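PDB 4HL7: nicotinate phosphoribosyltransferase from Vibrio cholerae, which probably catalyses the ATP-driven synthesis of nicotinate D-ribonucleotide from nicotinate and 5-phosphoribosyl 1-diphosphate, a step of NAD biosynthesis. Local coordinates for residues S192-Q195 / R196-A200; E150-A153 / D154-L157; M136-V139 / S140-S144. All blocks are in the same frame, centred on the assembly; numbering follows the deposited sequence.

Interaction 1: S192-Q195 / R196-A200; sequences SQVQ and RDVLA
Residues Ser192-Gln195 and Arg196-Ala200 meet within the first turns of one alpha helix, where the amide N of Arg196, Asp197, Val198 and Leu199 each bonds to the carbonyl O four residues back. Gln193 and Asp197 sit one turn apart on the same side of this helix. The Gln193 chain leaves the backbone with CG anti to N, then bends at chi2 (57°). The bend turns the amide along the helix toward the next turn, where Asp197 sits. NE2 of Gln193 reaches OD1 of Asp197 at 3.2 Å in a weak hydrogen bond, with only 124° at the hydrogen. The amide and carboxylate planes lie 59° apart. OD1 of Asp197 also takes a straighter bond from Arg196 NH2, at 3.0 Å, which is a salt bridge. This oxygen lies in the guanidinium plane, at its edge. The CB of Ala200 touches one face of the same guanidinium, toward the rim. Gln193 OE1 is held by Arg14, so both ends of the amide are used.

Val194 and Val198 make the apolar part of the buried side. CG1 of Val194 meets CG2 of Val198 at 4.0 Å, and these two side chains rest on Pro156 and Leu160 of helix 155-174. Gln195 and Leu199 run side by side, with CG of Gln195 4.1 Å from CD1 of Leu199. OE1 of Gln195 takes a hydrogen bond from Arg189, and NE2 gives hydrogen bonds to Thr186 and Glu183, which fixes the rotation of this buried amide. Phe218 of helix 216-222 touches both side chains. The i to i+4 side-chain pairs are those of a regular alpha helix. Here it is the crossover helix of a beta-alpha-beta unit, between parallel strands 181-183 and 210-213.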
ATOM      1  N   SER A 192      10.766  -0.205  12.525  1.00 19.93           N
ATOM      2  CA  SER A 192       9.643   0.492  13.180  1.00 20.08           C
ATOM      3  C   SER A 192      10.145   1.730  13.980  1.00 20.24           C
ATOM      4  O   SER A 192       9.426   2.754  14.070  1.00 20.71           O
ATOM      5  CB  SER A 192       8.819  -0.481  14.057  1.00 20.16           C
ATOM      6  OG  SER A 192       9.646  -1.065  15.043  1.00 20.02           O
ATOM      7  N   GLN A 193      11.347   1.632  14.570  1.00 21.19           N
ATOM      8  CA  GLN A 193      11.978   2.762  15.302  1.00 23.33           C
ATOM      9  C   GLN A 193      12.247   3.929  14.378  1.00 23.20           C
ATOM     10  O   GLN A 193      11.970   5.100  14.748  1.00 22.19           O
ATOM     11  CB  GLN A 193      13.270   2.327  16.044  1.00 26.21           C
ATOM     12  CG  GLN A 193      13.871   3.384  16.997  1.00 28.42           C
ATOM     13  CD  GLN A 193      12.872   3.827  18.040  1.00 30.00           C
ATOM     14  OE1 GLN A 193      12.241   3.013  18.659  1.00 32.71           O
ATOM     15  NE2 GLN A 193      12.644   5.119  18.131  1.00 30.25           N
ATOM     16  N   VAL A 194      12.786   3.646  13.178  1.00 22.06           N
ATOM     17  CA  VAL A 194      13.015   4.716  12.230  1.00 22.36           C
ATOM     18  C   VAL A 194      11.720   5.347  11.775  1.00 21.18           C
ATOM     19  O   VAL A 194      11.633   6.591  11.702  1.00 19.82           O
ATOM     20  CB  VAL A 194      13.829   4.283  10.986  1.00 24.77           C
ATOM     21  CG1 VAL A 194      13.740   5.361   9.902  1.00 22.23           C
ATOM     22  CG2 VAL A 194      15.264   4.003  11.385  1.00 25.21           C
ATOM     23  N   GLN A 195      10.692   4.543  11.494  1.00 19.70           N
ATOM     24  CA  GLN A 195       9.396   5.133  11.121  1.00 18.92           C
ATOM     25  C   GLN A 195       8.868   5.974  12.271  1.00 18.90           C
ATOM     26  O   GLN A 195       8.266   7.038  12.045  1.00 19.55           O
ATOM     27  CB  GLN A 195       8.337   4.073  10.790  1.00 18.26           C
ATOM     28  CG  GLN A 195       7.001   4.680  10.281  1.00 17.49           C
ATOM     29  CD  GLN A 195       5.985   3.633   9.895  1.00 18.64           C
ATOM     30  OE1 GLN A 195       6.102   2.479  10.295  1.00 18.33           O
ATOM     31  NE2 GLN A 195       4.982   4.024   9.093  1.00 17.93           N
ATOM     32  N   ARG A 196       8.986   5.429  13.485  1.00 20.12           N
ATOM     33  CA  ARG A 196       8.492   6.142  14.677  1.00 24.07           C
ATOM     34  C   ARG A 196       9.124   7.557  14.753  1.00 24.01           C
ATOM     35  O   ARG A 196       8.408   8.559  14.868  1.00 22.55           O
ATOM     36  CB  ARG A 196       8.746   5.342  15.951  1.00 23.35           C
ATOM     37  CG  ARG A 196       8.129   5.983  17.213  1.00 25.94           C
ATOM     38  CD  ARG A 196       9.183   6.786  17.971  1.00 31.90           C
ATOM     39  NE  ARG A 196       8.552   7.771  18.846  1.00 35.15           N
ATOM     40  CZ  ARG A 196       9.097   8.951  19.162  1.00 36.62           C
ATOM     41  NH1 ARG A 196       8.449   9.780  19.966  1.00 36.33           N
ATOM     42  NH2 ARG A 196      10.280   9.305  18.661  1.00 35.59           N
ATOM     43  N   ASP A 197      10.443   7.626  14.631  1.00 22.94           N
ATOM     44  CA  ASP A 197      11.173   8.903  14.732  1.00 24.06           C
ATOM     45  C   ASP A 197      10.840   9.838  13.567  1.00 24.27           C
ATOM     46  O   ASP A 197      10.819  11.064  13.722  1.00 22.50           O
ATOM     47  CB  ASP A 197      12.658   8.651  14.697  1.00 25.68           C
ATOM     48  CG  ASP A 197      13.189   8.057  15.996  1.00 31.54           C
ATOM     49  OD1 ASP A 197      12.465   8.078  17.002  1.00 33.48           O
ATOM     50  OD2 ASP A 197      14.302   7.499  15.969  1.00 32.67           O
ATOM     51  N   VAL A 198      10.682   9.256  12.378  1.00 20.79           N
ATOM     52  CA  VAL A 198      10.317  10.011  11.199  1.00 21.73           C
ATOM     53  C   VAL A 198       8.972  10.690  11.374  1.00 22.76           C
ATOM     54  O   VAL A 198       8.837  11.894  11.106  1.00 23.13           O
ATOM     55  CB  VAL A 198      10.365   9.131   9.913  1.00 23.01           C
ATOM     56  CG1 VAL A 198       9.578   9.795   8.777  1.00 24.08           C
ATOM     57  CG2 VAL A 198      11.844   8.861   9.571  1.00 21.92           C
ATOM     58  N   LEU A 199       8.000   9.956  11.888  1.00 21.22           N
ATOM     59  CA  LEU A 199       6.697  10.546  12.111  1.00 21.40           C
ATOM     60  C   LEU A 199       6.771  11.637  13.218  1.00 22.33           C
ATOM     61  O   LEU A 199       6.177  12.707  13.076  1.00 21.39           O
ATOM     62  CB  LEU A 199       5.626   9.442  12.434  1.00 21.28           C
ATOM     63  CG  LEU A 199       5.129   8.690  11.184  1.00 20.45           C
ATOM     64  CD1 LEU A 199       4.349   7.467  11.611  1.00 22.68           C
ATOM     65  CD2 LEU A 199       4.189   9.628  10.453  1.00 22.16           C
ATOM     66  N   ALA A 200       7.490  11.354  14.320  1.00 22.28           N
ATOM     67  CA  ALA A 200       7.705  12.335  15.388  1.00 22.82           C
ATOM     68  C   ALA A 200       8.280  13.640  14.816  1.00 24.50           C
ATOM     69  O   ALA A 200       7.856  14.737  15.186  1.00 23.44           O
ATOM     70  CB  ALA A 200       8.629  11.772  16.469  1.00 23.18           C
TER

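Interaction 2: E150-A153 / D154-L157; sequences EVPA and DLPL
Pro152 and Leu155 close a type I beta turn at the surface, where the loop after helix 131-147 enters helix 155-174. The contact is local and mostly made by the backbone. O of Pro152 accepts a hydrogen bond from N of Leu155 at 2.9 Å. The bond is fairly straight at the hydrogen, 159°, but the donor stands above the carbonyl plane, 51° out of it, and does not lie on a lone pair. Ala153 and Asp154 occupy the two middle positions of the turn.

Leu155 then folds back over the incoming loop. Its CG is anti to the backbone N (chi1 -175°), and of its two methyls CD2 is the one turned to Val151 and Pro152. This methyl meets both: CD2 of Leu155 lies 4.2 Å from CD of Pro152 and 4.3 Å from CG1 of Val151. Trp360, from another loop, touches both Pro152 and Leu155 and continues the small apolar patch. Asp154 is exposed, and its OD1 comes only to 4.0 Å from CB of Pro152, a loose contact.

Pro156 follows at once in the first turn of the helix. Its nitrogen has no hydrogen to offer to a carbonyl, a feature well tolerated in a first turn. Its CD instead packs against two carbonyls, 3.6 Å from O of Pro152 and 3.5 Å from O of Ala153. The next amide is served by a water. This water donates to O of Ala153 at 2.8 Å and accepts from N of Leu157 at 2.9 Å.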
ATOM      1  N   GLU A 150      25.137  -1.391  11.253  1.00 32.66           N
ATOM      2  CA  GLU A 150      26.124  -0.355  11.633  1.00 34.65           C
ATOM      3  C   GLU A 150      25.783   1.088  11.146  1.00 32.34           C
ATOM      4  O   GLU A 150      26.540   2.062  11.389  1.00 30.28           O
ATOM      5  CB  GLU A 150      27.563  -0.819  11.274  1.00 38.65           C
ATOM      6  CG  GLU A 150      27.869  -0.977   9.769  1.00 44.47           C
ATOM      7  CD  GLU A 150      26.819  -1.765   8.935  1.00 50.77           C
ATOM      8  OE1 GLU A 150      26.264  -2.808   9.398  1.00 50.34           O
ATOM      9  OE2 GLU A 150      26.560  -1.347   7.785  1.00 48.99           O
ATOM     10  N   VAL A 151      24.646   1.246  10.483  1.00 30.61           N
ATOM     11  CA  VAL A 151      24.220   2.584  10.066  1.00 29.51           C
ATOM     12  C   VAL A 151      24.267   3.522  11.280  1.00 31.49           C
ATOM     13  O   VAL A 151      23.745   3.182  12.309  1.00 33.91           O
ATOM     14  CB  VAL A 151      22.798   2.563   9.466  1.00 26.95           C
ATOM     15  CG1 VAL A 151      22.275   3.975   9.248  1.00 26.61           C
ATOM     16  CG2 VAL A 151      22.807   1.758   8.178  1.00 25.06           C
ATOM     17  N   PRO A 152      24.882   4.713  11.150  1.00 31.84           N
ATOM     18  CA  PRO A 152      24.844   5.649  12.302  1.00 32.61           C
ATOM     19  C   PRO A 152      23.399   5.971  12.746  1.00 32.45           C
ATOM     20  O   PRO A 152      22.559   6.368  11.932  1.00 29.36           O
ATOM     21  CB  PRO A 152      25.506   6.912  11.752  1.00 30.82           C
ATOM     22  CG  PRO A 152      26.292   6.445  10.575  1.00 32.27           C
ATOM     23  CD  PRO A 152      25.451   5.352   9.954  1.00 32.09           C
ATOM     24  N   ALA A 153      23.124   5.835  14.040  1.00 34.33           N
ATOM     25  CA  ALA A 153      21.726   5.925  14.483  1.00 34.23           C
ATOM     26  C   ALA A 153      21.095   7.307  14.219  1.00 32.92           C
ATOM     27  O   ALA A 153      19.904   7.396  14.022  1.00 31.70           O
ATOM     28  CB  ALA A 153      21.574   5.501  15.940  1.00 33.96           C
ATOM     29  N   ASP A 154      21.906   8.362  14.144  1.00 31.53           N
ATOM     30  CA  ASP A 154      21.324   9.662  13.845  1.00 34.38           C
ATOM     31  C   ASP A 154      21.188   9.989  12.352  1.00 30.14           C
ATOM     32  O   ASP A 154      20.657  11.019  12.005  1.00 30.84           O
ATOM     33  CB  ASP A 154      22.071  10.779  14.573  1.00 42.79           C
ATOM     34  CG  ASP A 154      23.563  10.765  14.309  1.00 49.40           C
ATOM     35  OD1 ASP A 154      24.002  10.280  13.238  1.00 50.68           O
ATOM     36  OD2 ASP A 154      24.307  11.257  15.185  1.00 56.64           O
ATOM     37  N   LEU A 155      21.680   9.115  11.484  1.00 28.47           N
ATOM     38  CA  LEU A 155      21.606   9.375  10.026  1.00 26.38           C
ATOM     39  C   LEU A 155      20.195   9.538   9.460  1.00 25.44           C
ATOM     40  O   LEU A 155      19.947  10.474   8.733  1.00 23.22           O
ATOM     41  CB  LEU A 155      22.374   8.318   9.226  1.00 26.54           C
ATOM     42  CG  LEU A 155      22.446   8.588   7.709  1.00 27.47           C
ATOM     43  CD1 LEU A 155      23.105   9.943   7.403  1.00 26.96           C
ATOM     44  CD2 LEU A 155      23.251   7.490   7.058  1.00 29.35           C
ATOM     45  N   PRO A 156      19.247   8.611   9.782  1.00 25.35           N
ATOM     46  CA  PRO A 156      17.960   8.770   9.139  1.00 24.46           C
ATOM     47  C   PRO A 156      17.325  10.121   9.453  1.00 23.16           C
ATOM     48  O   PRO A 156      16.777  10.763   8.549  1.00 23.89           O
ATOM     49  CB  PRO A 156      17.112   7.597   9.711  1.00 24.33           C
ATOM     50  CG  PRO A 156      18.132   6.608  10.188  1.00 24.70           C
ATOM     51  CD  PRO A 156      19.331   7.398  10.610  1.00 24.33           C
ATOM     52  N   LEU A 157      17.432  10.604  10.694  1.00 24.96           N
ATOM     53  CA  LEU A 157      16.820  11.898  10.975  1.00 25.26           C
ATOM     54  C   LEU A 157      17.631  13.080  10.391  1.00 26.35           C
ATOM     55  O   LEU A 157      17.030  14.105  10.019  1.00 27.62           O
ATOM     56  CB  LEU A 157      16.569  12.100  12.471  1.00 27.82           C
ATOM     57  CG  LEU A 157      15.359  11.393  13.080  1.00 30.39           C
ATOM     58  CD1 LEU A 157      15.318  11.715  14.584  1.00 32.34           C
ATOM     59  CD2 LEU A 157      14.061  11.796  12.370  1.00 32.34           C
TER
HETATM   60  O   HOH W   1      17.936   9.251  13.196  1.00 28.87           O

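Interaction 3: M136-V139 / S140-S144; sequences MAIV and SEVRS
Glu141 meets the carbonyl of Ala137 one turn earlier in the buried alpha helix 131-147, and the glutamate can be followed outward from there. Its CB lies 3.3 Å from O of Ala137, the same carbonyl that accepts the Glu141 amide. CG is anti to the backbone N (chi1 -176°) and the chain stays extended, which carries the carboxylate well clear of the helix backbone. On its way out the side chain touches Phe8 and Ser191. At the tip the two oxygens have different partners. OE1 makes a salt bridge with Arg145, one turn further on. OE2 accepts the backbone N of Ser192 and also a water. The negative charge is therefore held by a cation, an amide and a water, which would probably stabilise its ionised form.

Another side of the helix is apolar. CG2 of Ile138 meets CG2 of Val142 at 4.2 Å. CG2 of Val142 also comes to 3.3 Å from O of Ile138. The same O accepts the Val142 amide in a routine helix bond. Val139 and Val142 both pack on Ile58 of helix 52-64, and Val139 reaches strands 38-46 and 372-380 as well. The helix thus lies against the antiparallel sheet. Arg143 sends its guanidinium out to Glu48 and to the carbonyl of Arg369, while Ser140 OG bonds to the carbonyl of Arg189.

The water at Glu141 closes a small bridge back to the helix: it donates to OE2 of Glu141 and to O of Ala137, each at 2.8 Å.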
HETATM    1  N   MSE A 136       5.814  -7.595   5.118  1.00 17.31           N
HETATM    2  CA  MSE A 136       6.787  -6.697   4.384  1.00 17.43           C
HETATM    3  C   MSE A 136       7.657  -5.982   5.356  1.00 18.22           C
HETATM    4  O   MSE A 136       8.853  -5.938   5.154  1.00 17.76           O
HETATM    5  CB  MSE A 136       6.016  -5.755   3.440  1.00 17.63           C
HETATM    6  CG  MSE A 136       5.457  -6.608   2.348  1.00 18.58           C
HETATM    7 SE   MSE A 136       4.304  -5.435   1.233  1.00 23.88          SE
HETATM    8  CE  MSE A 136       5.747  -4.378   0.387  1.00 20.84           C
ATOM      9  N   ALA A 137       7.083  -5.514   6.493  1.00 19.27           N
ATOM     10  CA  ALA A 137       7.837  -4.747   7.532  1.00 17.90           C
ATOM     11  C   ALA A 137       8.861  -5.596   8.236  1.00 19.19           C
ATOM     12  O   ALA A 137       9.973  -5.125   8.589  1.00 17.95           O
ATOM     13  CB  ALA A 137       6.903  -4.091   8.545  1.00 18.94           C
ATOM     14  N   ILE A 138       8.482  -6.859   8.422  1.00 19.02           N
ATOM     15  CA  ILE A 138       9.357  -7.824   9.045  1.00 20.68           C
ATOM     16  C   ILE A 138      10.533  -8.113   8.104  1.00 19.86           C
ATOM     17  O   ILE A 138      11.654  -8.076   8.526  1.00 20.25           O
ATOM     18  CB  ILE A 138       8.569  -9.144   9.331  1.00 19.72           C
ATOM     19  CG1 ILE A 138       7.735  -8.983  10.632  1.00 19.52           C
ATOM     20  CG2 ILE A 138       9.555 -10.336   9.452  1.00 20.42           C
ATOM     21  CD1 ILE A 138       6.621 -10.048  10.748  1.00 19.27           C
ATOM     22  N   VAL A 139      10.256  -8.443   6.845  1.00 19.96           N
ATOM     23  CA  VAL A 139      11.362  -8.754   5.917  1.00 22.06           C
ATOM     24  C   VAL A 139      12.302  -7.555   5.761  1.00 21.11           C
ATOM     25  O   VAL A 139      13.498  -7.708   5.840  1.00 21.71           O
ATOM     26  CB  VAL A 139      10.886  -9.220   4.523  1.00 21.38           C
ATOM     27  CG1 VAL A 139      12.079  -9.490   3.586  1.00 24.78           C
ATOM     28  CG2 VAL A 139      10.061 -10.507   4.640  1.00 22.10           C
ATOM     29  N   SER A 140      11.726  -6.364   5.581  1.00 21.24           N
ATOM     30  CA  SER A 140      12.529  -5.129   5.582  1.00 21.02           C
ATOM     31  C   SER A 140      13.422  -4.959   6.774  1.00 21.61           C
ATOM     32  O   SER A 140      14.656  -4.800   6.612  1.00 20.74           O
ATOM     33  CB  SER A 140      11.645  -3.870   5.370  1.00 20.51           C
ATOM     34  OG  SER A 140      12.501  -2.756   5.115  1.00 23.74           O
ATOM     35  N   GLU A 141      12.840  -5.020   7.972  1.00 20.32           N
ATOM     36  CA  GLU A 141      13.596  -4.781   9.195  1.00 20.87           C
ATOM     37  C   GLU A 141      14.618  -5.880   9.561  1.00 22.34           C
ATOM     38  O   GLU A 141      15.670  -5.569  10.154  1.00 23.97           O
ATOM     39  CB  GLU A 141      12.678  -4.476  10.390  1.00 20.67           C
ATOM     40  CG  GLU A 141      13.522  -4.148  11.619  1.00 21.60           C
ATOM     41  CD  GLU A 141      12.798  -3.432  12.717  1.00 22.30           C
ATOM     42  OE1 GLU A 141      13.376  -3.383  13.828  1.00 25.68           O
ATOM     43  OE2 GLU A 141      11.666  -2.956  12.507  1.00 22.34           O
ATOM     44  N   VAL A 142      14.271  -7.155   9.329  1.00 21.54           N
ATOM     45  CA  VAL A 142      15.241  -8.219   9.525  1.00 23.58           C
ATOM     46  C   VAL A 142      16.479  -7.977   8.672  1.00 22.88           C
ATOM     47  O   VAL A 142      17.633  -8.061   9.161  1.00 25.37           O
ATOM     48  CB  VAL A 142      14.622  -9.596   9.237  1.00 22.59           C
ATOM     49  CG1 VAL A 142      15.703 -10.664   9.116  1.00 23.47           C
ATOM     50  CG2 VAL A 142      13.646  -9.956  10.352  1.00 24.35           C
ATOM     51  N   ARG A 143      16.252  -7.566   7.434  1.00 22.94           N
ATOM     52  CA  ARG A 143      17.360  -7.255   6.535  1.00 24.69           C
ATOM     53  C   ARG A 143      18.196  -6.085   7.084  1.00 24.53           C
ATOM     54  O   ARG A 143      19.425  -6.129   7.058  1.00 25.48           O
ATOM     55  CB  ARG A 143      16.807  -6.946   5.131  1.00 25.27           C
ATOM     56  CG  ARG A 143      17.858  -6.745   4.058  1.00 27.64           C
ATOM     57  CD  ARG A 143      18.049  -5.259   3.750  1.00 29.51           C
ATOM     58  NE  ARG A 143      18.696  -5.039   2.444  1.00 29.10           N
ATOM     59  CZ  ARG A 143      18.758  -3.859   1.831  1.00 29.10           C
ATOM     60  NH1 ARG A 143      18.224  -2.779   2.399  1.00 25.65           N
ATOM     61  NH2 ARG A 143      19.326  -3.767   0.631  1.00 29.36           N
ATOM     62  N   SER A 144      17.529  -5.041   7.567  1.00 22.58           N
ATOM     63  CA  SER A 144      18.230  -3.954   8.226  1.00 21.86           C
ATOM     64  C   SER A 144      19.085  -4.434   9.382  1.00 22.71           C
ATOM     65  O   SER A 144      20.275  -4.117   9.429  1.00 23.73           O
ATOM     66  CB  SER A 144      17.271  -2.852   8.711  1.00 20.92           C
ATOM     67  OG  SER A 144      16.506  -2.348   7.597  1.00 19.85           O
TER
HETATM   68  O   HOH W   2       9.587  -3.213  10.649  1.00 20.50           O

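How the interactions relate
Interactions 1 and 3 are buried turns inside helices; interaction 2 is a surface turn leading into one. In chain order, interaction 3 comes first, then 2, then 1. Interaction 3 belongs to a helix against the antiparallel sheet, and interaction 1 to a crossover helix of the parallel sheet. The Glu141 carboxylate spans these two parts by its bond to the Ser192 amide. Interactions 1 and 2 touch by packing: Pro156 against Val194, and a methyl of Leu157 against the Asp197 backbone. Interactions 2 and 3 do not touch. Interaction 1 has a polar cluster within its helix; in interaction 3 the charged side chains mostly reach outward; the turn relies on prolines, a leucine methyl and a water.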